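Local coordinates for protein kojibiose phosphorylase (PDB 6W0P) that is a sugar phosphorylase of glycoside hydrolase family 65, with a beta-rich N-terminal domain joined to a helical catalytic domain, at residues A[63-68]-A[84-89]; A[183-188]-A[203-208]. One frame throughout, in Å; residues are numbered along the deposited sequence.

Contact 1 of 2, residues A[63-68]-A[84-89]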
ATOM      1  N   ILE A  63      15.388 -10.014  21.816  1.00 35.59           N
ATOM      2  CA  ILE A  63      14.243 -10.854  22.252  1.00 35.55           C
ATOM      3  C   ILE A  63      12.994 -10.274  21.593  1.00 34.88           C
ATOM      4  O   ILE A  63      12.628  -9.146  21.919  1.00 35.05           O
ATOM      5  CB  ILE A  63      14.129 -10.911  23.780  1.00 35.51           C
ATOM      6  CG1 ILE A  63      15.247 -11.760  24.389  1.00 36.44           C
ATOM      7  CG2 ILE A  63      12.754 -11.403  24.184  1.00 35.83           C
ATOM      8  CD1 ILE A  63      15.306 -13.207  23.902  1.00 36.58           C
ATOM      9  N   TYR A  64      12.421 -11.018  20.655  1.00 34.85           N
ATOM     10  CA  TYR A  64      11.491 -10.487  19.640  1.00 35.55           C
ATOM     11  C   TYR A  64      10.486 -11.576  19.286  1.00 38.04           C
ATOM     12  O   TYR A  64      10.761 -12.782  19.549  1.00 39.51           O
ATOM     13  CB  TYR A  64      12.279 -10.031  18.414  1.00 35.24           C
ATOM     14  CG  TYR A  64      12.665 -11.137  17.471  1.00 35.10           C
ATOM     15  CD1 TYR A  64      13.806 -11.893  17.670  1.00 35.55           C
ATOM     16  CD2 TYR A  64      11.873 -11.435  16.375  1.00 35.27           C
ATOM     17  CE1 TYR A  64      14.142 -12.927  16.811  1.00 35.60           C
ATOM     18  CE2 TYR A  64      12.197 -12.455  15.502  1.00 35.00           C
ATOM     19  CZ  TYR A  64      13.331 -13.210  15.722  1.00 35.27           C
ATOM     20  OH  TYR A  64      13.644 -14.208  14.843  1.00 35.30           O
ATOM     21  N   GLU A  65       9.353 -11.150  18.731  1.00 38.47           N
ATOM     22  CA  GLU A  65       8.313 -12.037  18.166  1.00 39.31           C
ATOM     23  C   GLU A  65       7.861 -11.478  16.816  1.00 38.07           C
ATOM     24  O   GLU A  65       8.102 -10.276  16.540  1.00 36.77           O
ATOM     25  CB  GLU A  65       7.101 -12.161  19.096  1.00 40.44           C
ATOM     26  CG  GLU A  65       7.019 -13.500  19.795  1.00 42.24           C
ATOM     27  CD  GLU A  65       7.198 -14.702  18.887  1.00 42.71           C
ATOM     28  OE1 GLU A  65       7.921 -15.626  19.287  1.00 43.93           O
ATOM     29  OE2 GLU A  65       6.628 -14.698  17.781  1.00 45.46           O
ATOM     30  N   TYR A  66       7.160 -12.322  16.058  1.00 37.30           N
ATOM     31  CA  TYR A  66       6.473 -11.958  14.801  1.00 36.70           C
ATOM     32  C   TYR A  66       5.043 -11.500  15.101  1.00 36.90           C
ATOM     33  O   TYR A  66       4.484 -11.808  16.181  1.00 36.29           O
ATOM     34  CB  TYR A  66       6.519 -13.148  13.852  1.00 36.73           C
ATOM     35  CG  TYR A  66       7.864 -13.410  13.233  1.00 36.19           C
ATOM     36  CD1 TYR A  66       8.301 -12.667  12.143  1.00 36.23           C
ATOM     37  CD2 TYR A  66       8.687 -14.417  13.702  1.00 36.09           C
ATOM     38  CE1 TYR A  66       9.528 -12.909  11.543  1.00 36.30           C
ATOM     39  CE2 TYR A  66       9.911 -14.682  13.105  1.00 36.41           C
ATOM     40  CZ  TYR A  66      10.337 -13.923  12.027  1.00 36.73           C
ATOM     41  OH  TYR A  66      11.542 -14.167  11.432  1.00 37.43           O
ATOM     42  N   ALA A  67       4.455 -10.751  14.168  1.00 37.55           N
ATOM     43  CA  ALA A  67       3.008 -10.467  14.166  1.00 39.41           C
ATOM     44  C   ALA A  67       2.258 -11.794  14.303  1.00 41.41           C
ATOM     45  O   ALA A  67       2.702 -12.783  13.714  1.00 42.36           O
ATOM     46  CB  ALA A  67       2.616  -9.734  12.915  1.00 38.83           C
ATOM     47  N   LEU A  68       1.147 -11.806  15.034  1.00 45.65           N
ATOM     48  CA  LEU A  68       0.364 -13.039  15.346  1.00 48.90           C
ATOM     49  C   LEU A  68      -0.264 -13.625  14.076  1.00 51.94           C
ATOM     50  O   LEU A  68      -0.374 -14.883  13.987  1.00 51.40           O
ATOM     51  CB  LEU A  68      -0.715 -12.678  16.366  1.00 49.73           C
ATOM     52  CG  LEU A  68      -0.188 -12.313  17.750  1.00 50.11           C
ATOM     53  CD1 LEU A  68      -1.317 -11.813  18.646  1.00 49.89           C
ATOM     54  CD2 LEU A  68       0.523 -13.507  18.368  1.00 51.13           C
ATOM     55  N   PHE A  84       9.167  -7.496  16.085  1.00 34.69           N
ATOM     56  CA  PHE A  84       9.306  -6.424  17.105  1.00 34.74           C
ATOM     57  C   PHE A  84       9.929  -7.002  18.383  1.00 34.58           C
ATOM     58  O   PHE A  84       9.677  -8.185  18.688  1.00 35.03           O
ATOM     59  CB  PHE A  84       7.938  -5.769  17.337  1.00 34.50           C
ATOM     60  CG  PHE A  84       6.775  -6.732  17.346  1.00 34.67           C
ATOM     61  CD1 PHE A  84       6.466  -7.464  18.481  1.00 35.00           C
ATOM     62  CD2 PHE A  84       5.995  -6.911  16.215  1.00 34.70           C
ATOM     63  CE1 PHE A  84       5.408  -8.362  18.484  1.00 35.54           C
ATOM     64  CE2 PHE A  84       4.939  -7.811  16.218  1.00 35.10           C
ATOM     65  CZ  PHE A  84       4.656  -8.546  17.349  1.00 35.61           C
ATOM     66  N   THR A  85      10.720  -6.176  19.077  1.00 34.19           N
ATOM     67  CA  THR A  85      11.257  -6.382  20.453  1.00 33.73           C
ATOM     68  C   THR A  85      10.072  -6.384  21.415  1.00 33.49           C
ATOM     69  O   THR A  85       9.257  -5.465  21.319  1.00 32.58           O
ATOM     70  CB  THR A  85      12.283  -5.294  20.791  1.00 34.20           C
ATOM     71  OG1 THR A  85      13.217  -5.204  19.716  1.00 34.43           O
ATOM     72  CG2 THR A  85      13.068  -5.553  22.055  1.00 34.96           C
ATOM     73  N   ILE A  86       9.948  -7.405  22.265  1.00 33.58           N
ATOM     74  CA  ILE A  86       8.692  -7.646  23.041  1.00 33.33           C
ATOM     75  C   ILE A  86       8.888  -7.226  24.504  1.00 32.59           C
ATOM     76  O   ILE A  86       9.965  -7.443  25.094  1.00 31.47           O
ATOM     77  CB  ILE A  86       8.207  -9.100  22.901  1.00 33.91           C
ATOM     78  CG1 ILE A  86       9.322 -10.104  23.201  1.00 34.79           C
ATOM     79  CG2 ILE A  86       7.602  -9.325  21.526  1.00 34.11           C
ATOM     80  CD1 ILE A  86       8.863 -11.540  23.289  1.00 35.65           C
ATOM     81  N   ASN A  87       7.860  -6.596  25.056  1.00 32.23           N
ATOM     82  CA  ASN A  87       7.742  -6.377  26.512  1.00 32.04           C
ATOM     83  C   ASN A  87       7.984  -7.742  27.154  1.00 32.81           C
ATOM     84  O   ASN A  87       7.398  -8.773  26.671  1.00 31.90           O
ATOM     85  CB  ASN A  87       6.389  -5.763  26.861  1.00 31.88           C
ATOM     86  CG  ASN A  87       6.344  -5.184  28.256  1.00 31.93           C
ATOM     87  OD1 ASN A  87       7.376  -5.119  28.934  1.00 31.08           O
ATOM     88  ND2 ASN A  87       5.134  -4.838  28.701  1.00 31.55           N
ATOM     89  N   SER A  88       8.863  -7.766  28.151  1.00 32.90           N
ATOM     90  CA  SER A  88       9.332  -8.998  28.828  1.00 33.49           C
ATOM     91  C   SER A  88       9.118  -8.856  30.329  1.00 33.51           C
ATOM     92  O   SER A  88       8.488  -7.877  30.773  1.00 32.78           O
ATOM     93  CB  SER A  88      10.775  -9.268  28.494  1.00 33.85           C
ATOM     94  OG  SER A  88      10.962  -9.257  27.095  1.00 34.38           O
ATOM     95  N   VAL A  89       9.662  -9.794  31.086  1.00 34.16           N
ATOM     96  CA  VAL A  89       9.359  -9.932  32.532  1.00 35.10           C
ATOM     97  C   VAL A  89       9.493  -8.564  33.208  1.00 34.40           C
ATOM     98  O   VAL A  89      10.573  -7.954  33.156  1.00 34.31           O
ATOM     99  CB  VAL A  89      10.231 -11.027  33.172  1.00 36.49           C
ATOM    100  CG1 VAL A  89      11.727 -10.787  32.972  1.00 36.55           C
ATOM    101  CG2 VAL A  89       9.887 -11.225  34.643  1.00 37.32           C
TER
HETATM  102  O   HOH W   1      12.549  -7.658  24.574  1.00 33.69           O
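Glu65 and Phe84 face each other as an antiparallel hydrogen-bonded pair: Glu65 N reaches Phe84 O at 3.0 Å and Phe84 N returns a bond of 3.0 Å to Glu65 O. The same Glu65 O lies 3.6 Å above the centre of the Phe84 ring. With chi1 at 39°, Phe84 CG sits between its own backbone N and carbonyl carbon, and this turn brings the ring back over the neighbouring strand. The ring runs on to Tyr66 and Ala67, Phe84 CE2 lying 3.6 Å from Ala67 N; a flat phenyl suits this place because it can spread along a peptide backbone.

Next comes Tyr64 with Thr85, a non-hydrogen-bonded pair, and then Ile86 N donates to Ile63 O at 3.2 Å. Beta-branched isoleucines suit this buried spot, CG2 of Ile63 touching CG1 of Ile86 at 3.8 Å, while CG2 of Ile86 reaches CB of Glu65. A water lies within hydrogen-bonding distance of both Ile63 O and Ile86 O, and the hydroxyl of Ser88 bonds to Ile86 O.

The Glu65 chain, bent at chi2 (-48°), folds back to its own strand, where OE2 accepts from Tyr66 N, met from above the carboxylate plane. OE1 turns to Thr206; a carboxylate suits the place, its two oxygens serving two parts of the chain. The whole is a short two-stranded antiparallel ribbon within the family 65 N-terminal domain.

Contact 2 of 2, residues A[183-188]-A[203-208]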
ATOM      1  N   ASP A 183      -1.518  -8.291  23.637  1.00 40.69           N
ATOM      2  CA  ASP A 183      -1.204  -9.740  23.750  1.00 41.86           C
ATOM      3  C   ASP A 183       0.109  -9.962  24.505  1.00 40.73           C
ATOM      4  O   ASP A 183       1.047  -9.160  24.320  1.00 38.81           O
ATOM      5  CB  ASP A 183      -1.174 -10.385  22.365  1.00 42.35           C
ATOM      6  CG  ASP A 183      -2.492 -10.207  21.646  1.00 44.65           C
ATOM      7  OD1 ASP A 183      -3.418 -11.005  21.920  1.00 46.13           O
ATOM      8  OD2 ASP A 183      -2.602  -9.248  20.853  1.00 45.39           O
ATOM      9  N   CYS A 184       0.151 -11.042  25.291  1.00 39.82           N
ATOM     10  CA  CYS A 184       1.362 -11.589  25.939  1.00 40.59           C
ATOM     11  C   CYS A 184       2.065 -12.494  24.930  1.00 40.65           C
ATOM     12  O   CYS A 184       1.387 -13.324  24.347  1.00 40.91           O
ATOM     13  CB  CYS A 184       1.031 -12.383  27.197  1.00 40.75           C
ATOM     14  SG  CYS A 184       2.514 -12.970  28.061  1.00 41.54           S
ATOM     15  N   TYR A 185       3.363 -12.298  24.714  1.00 40.46           N
ATOM     16  CA  TYR A 185       4.147 -12.994  23.659  1.00 40.73           C
ATOM     17  C   TYR A 185       5.020 -14.078  24.301  1.00 40.20           C
ATOM     18  O   TYR A 185       5.931 -14.563  23.639  1.00 39.91           O
ATOM     19  CB  TYR A 185       4.917 -11.973  22.810  1.00 40.06           C
ATOM     20  CG  TYR A 185       4.031 -11.261  21.814  1.00 40.10           C
ATOM     21  CD1 TYR A 185       3.288 -10.153  22.188  1.00 40.09           C
ATOM     22  CD2 TYR A 185       3.874 -11.733  20.517  1.00 39.44           C
ATOM     23  CE1 TYR A 185       2.444  -9.513  21.293  1.00 40.31           C
ATOM     24  CE2 TYR A 185       3.030 -11.110  19.612  1.00 39.10           C
ATOM     25  CZ  TYR A 185       2.310  -9.996  19.999  1.00 39.95           C
ATOM     26  OH  TYR A 185       1.469  -9.365  19.124  1.00 40.77           O
ATOM     27  N   TRP A 186       4.681 -14.488  25.523  1.00 40.70           N
ATOM     28  CA  TRP A 186       5.408 -15.517  26.313  1.00 41.92           C
ATOM     29  C   TRP A 186       4.493 -16.705  26.630  1.00 43.28           C
ATOM     30  O   TRP A 186       3.307 -16.455  26.968  1.00 44.08           O
ATOM     31  CB  TRP A 186       5.939 -14.884  27.598  1.00 41.75           C
ATOM     32  CG  TRP A 186       6.949 -13.819  27.319  1.00 40.23           C
ATOM     33  CD1 TRP A 186       6.729 -12.476  27.242  1.00 40.02           C
ATOM     34  CD2 TRP A 186       8.333 -14.019  27.012  1.00 39.66           C
ATOM     35  NE1 TRP A 186       7.899 -11.823  26.951  1.00 39.98           N
ATOM     36  CE2 TRP A 186       8.900 -12.746  26.804  1.00 39.83           C
ATOM     37  CE3 TRP A 186       9.155 -15.142  26.916  1.00 40.56           C
ATOM     38  CZ2 TRP A 186      10.248 -12.574  26.505  1.00 39.13           C
ATOM     39  CZ3 TRP A 186      10.491 -14.971  26.622  1.00 40.60           C
ATOM     40  CH2 TRP A 186      11.026 -13.701  26.418  1.00 39.50           C
ATOM     41  N   ASN A 187       5.020 -17.933  26.526  1.00 43.11           N
ATOM     42  CA  ASN A 187       4.372 -19.169  27.046  1.00 44.31           C
ATOM     43  C   ASN A 187       5.111 -19.627  28.307  1.00 45.77           C
ATOM     44  O   ASN A 187       6.359 -19.471  28.379  1.00 45.21           O
ATOM     45  CB  ASN A 187       4.353 -20.314  26.026  1.00 44.00           C
ATOM     46  CG  ASN A 187       3.428 -20.048  24.859  1.00 43.67           C
ATOM     47  OD1 ASN A 187       2.334 -19.536  25.051  1.00 43.03           O
ATOM     48  ND2 ASN A 187       3.875 -20.352  23.647  1.00 43.38           N
ATOM     49  N   ARG A 188       4.373 -20.244  29.228  1.00 47.75           N
ATOM     50  CA  ARG A 188       4.886 -20.804  30.500  1.00 50.37           C
ATOM     51  C   ARG A 188       5.907 -21.913  30.207  1.00 51.83           C
ATOM     52  O   ARG A 188       5.707 -22.689  29.250  1.00 52.46           O
ATOM     53  CB  ARG A 188       3.683 -21.306  31.305  1.00 53.62           C
ATOM     54  CG  ARG A 188       4.016 -22.285  32.418  1.00 56.24           C
ATOM     55  CD  ARG A 188       2.777 -22.774  33.153  1.00 58.85           C
ATOM     56  NE  ARG A 188       2.979 -22.792  34.600  1.00 61.41           N
ATOM     57  CZ  ARG A 188       2.027 -22.959  35.523  1.00 63.79           C
ATOM     58  NH1 ARG A 188       0.760 -23.152  35.187  1.00 65.62           N
ATOM     59  NH2 ARG A 188       2.355 -22.932  36.802  1.00 64.29           N
ATOM     60  N   LYS A 203       9.195 -18.963  27.448  1.00 41.40           N
ATOM     61  CA  LYS A 203       9.602 -19.125  26.044  1.00 41.77           C
ATOM     62  C   LYS A 203       8.674 -18.275  25.179  1.00 40.31           C
ATOM     63  O   LYS A 203       7.486 -18.153  25.535  1.00 38.27           O
ATOM     64  CB  LYS A 203       9.553 -20.604  25.661  1.00 43.80           C
ATOM     65  CG  LYS A 203      10.147 -20.929  24.300  1.00 45.74           C
ATOM     66  CD  LYS A 203      10.188 -22.422  24.031  1.00 48.34           C
ATOM     67  CE  LYS A 203      10.663 -22.757  22.631  1.00 49.39           C
ATOM     68  NZ  LYS A 203      11.136 -24.163  22.536  1.00 51.44           N
ATOM     69  N   THR A 204       9.220 -17.708  24.100  1.00 40.07           N
ATOM     70  CA  THR A 204       8.478 -16.879  23.119  1.00 40.13           C
ATOM     71  C   THR A 204       7.569 -17.794  22.304  1.00 41.07           C
ATOM     72  O   THR A 204       7.913 -18.982  22.184  1.00 41.01           O
ATOM     73  CB  THR A 204       9.435 -16.112  22.209  1.00 39.74           C
ATOM     74  OG1 THR A 204      10.270 -17.062  21.545  1.00 40.06           O
ATOM     75  CG2 THR A 204      10.287 -15.123  22.979  1.00 39.71           C
ATOM     76  N   LEU A 205       6.502 -17.226  21.737  1.00 41.33           N
ATOM     77  CA  LEU A 205       5.434 -17.944  20.998  1.00 42.95           C
ATOM     78  C   LEU A 205       6.056 -18.781  19.878  1.00 44.25           C
ATOM     79  O   LEU A 205       5.689 -19.950  19.762  1.00 43.19           O
ATOM     80  CB  LEU A 205       4.454 -16.932  20.394  1.00 43.13           C
ATOM     81  CG  LEU A 205       3.791 -15.938  21.355  1.00 43.51           C
ATOM     82  CD1 LEU A 205       2.661 -15.184  20.661  1.00 42.70           C
ATOM     83  CD2 LEU A 205       3.253 -16.639  22.595  1.00 44.38           C
ATOM     84  N   THR A 206       6.972 -18.182  19.102  1.00 45.05           N
ATOM     85  CA  THR A 206       7.409 -18.675  17.767  1.00 45.96           C
ATOM     86  C   THR A 206       8.934 -18.690  17.627  1.00 45.36           C
ATOM     87  O   THR A 206       9.445 -19.651  17.017  1.00 43.49           O
ATOM     88  CB  THR A 206       6.730 -17.837  16.676  1.00 47.24           C
ATOM     89  OG1 THR A 206       5.536 -18.576  16.401  1.00 48.95           O
ATOM     90  CG2 THR A 206       7.538 -17.629  15.413  1.00 47.66           C
ATOM     91  N   THR A 207       9.634 -17.677  18.154  1.00 44.06           N
ATOM     92  CA  THR A 207      11.029 -17.352  17.752  1.00 43.66           C
ATOM     93  C   THR A 207      12.027 -18.280  18.441  1.00 44.83           C
ATOM     94  O   THR A 207      13.230 -18.115  18.202  1.00 45.01           O
ATOM     95  CB  THR A 207      11.308 -15.874  18.017  1.00 42.28           C
ATOM     96  OG1 THR A 207      11.173 -15.615  19.415  1.00 41.18           O
ATOM     97  CG2 THR A 207      10.367 -14.999  17.223  1.00 42.19           C
ATOM     98  N   ASN A 208      11.547 -19.200  19.280  1.00 47.62           N
ATOM     99  CA  ASN A 208      12.369 -20.247  19.947  1.00 49.12           C
ATOM    100  C   ASN A 208      13.327 -19.565  20.932  1.00 47.02           C
ATOM    101  O   ASN A 208      14.481 -20.013  21.064  1.00 50.47           O
ATOM    102  CB  ASN A 208      13.103 -21.136  18.933  1.00 50.55           C
ATOM    103  CG  ASN A 208      12.920 -22.608  19.236  1.00 53.49           C
ATOM    104  OD1 ASN A 208      11.807 -23.125  19.095  1.00 53.96           O
ATOM    105  ND2 ASN A 208      13.990 -23.283  19.643  1.00 53.55           N
TER
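The indole of Trp186 has the methyl CG2 of Thr204 over one face, a CH-pi contact 4.0 Å from the centroid of the six-membered ring, while Lys203 N lies in plane at its edge. These residues belong to the open end of a beta hairpin, strands 186-194 and 197-204, at one margin of the large antiparallel sheet of the N-terminal domain. Chi1 of -64° sets the indole beside its own backbone N and lets CZ3 reach that methyl; threonine suits the spot, offering a methyl to the ring and a hydroxyl to Thr207 OG1. The indole NE1 is satisfied by Asn87 O. The second flat group, the Tyr185 ring, is met obliquely by Leu205: Leu205 CD1 comes within 3.7 Å of Tyr185 CD2. This ring also stacks edge-to-face with Phe84.

Asn187 and Lys203 form the hydrogen-bonded pair of the hairpin: Asn187 N to Lys203 O is short at 2.7 Å, and Lys203 N answers Asn187 O at 3.0 Å. Trp186 and Thr204 make the neighbouring non-hydrogen-bonded pair.

Beyond them the pairing fades, Leu205 N to Tyr185 O being a weak bond of 3.3 Å. Leucine fills this frayed end with its branched tip: Leu205 CD2 packs beside the peptide of Tyr185 and also lies 3.9 Å from Asn187 OD1.

How the contacts relate
The two contacts follow one another in sequence, yet their centres lie about 8 Å apart within the N-terminal domain. Polar links join the ribbon 63-68/84-89 to the turn after strand 197-204: Glu65 OE1 to Thr206 N at 2.7 Å and Tyr64 O to Thr207 OG1 at 2.9 Å, both probable hydrogen bonds. The carboxylate thus serves both contacts, gripping its own strand and the hairpin end. Elsewhere the side chains of Ile63, Ile86 and Ser88 all touch the Trp186 indole, which is thus shared between them. Tyr64 and Tyr66 turn their hydroxyls to Asn402 and Lys404, which belong to the central catalytic domain.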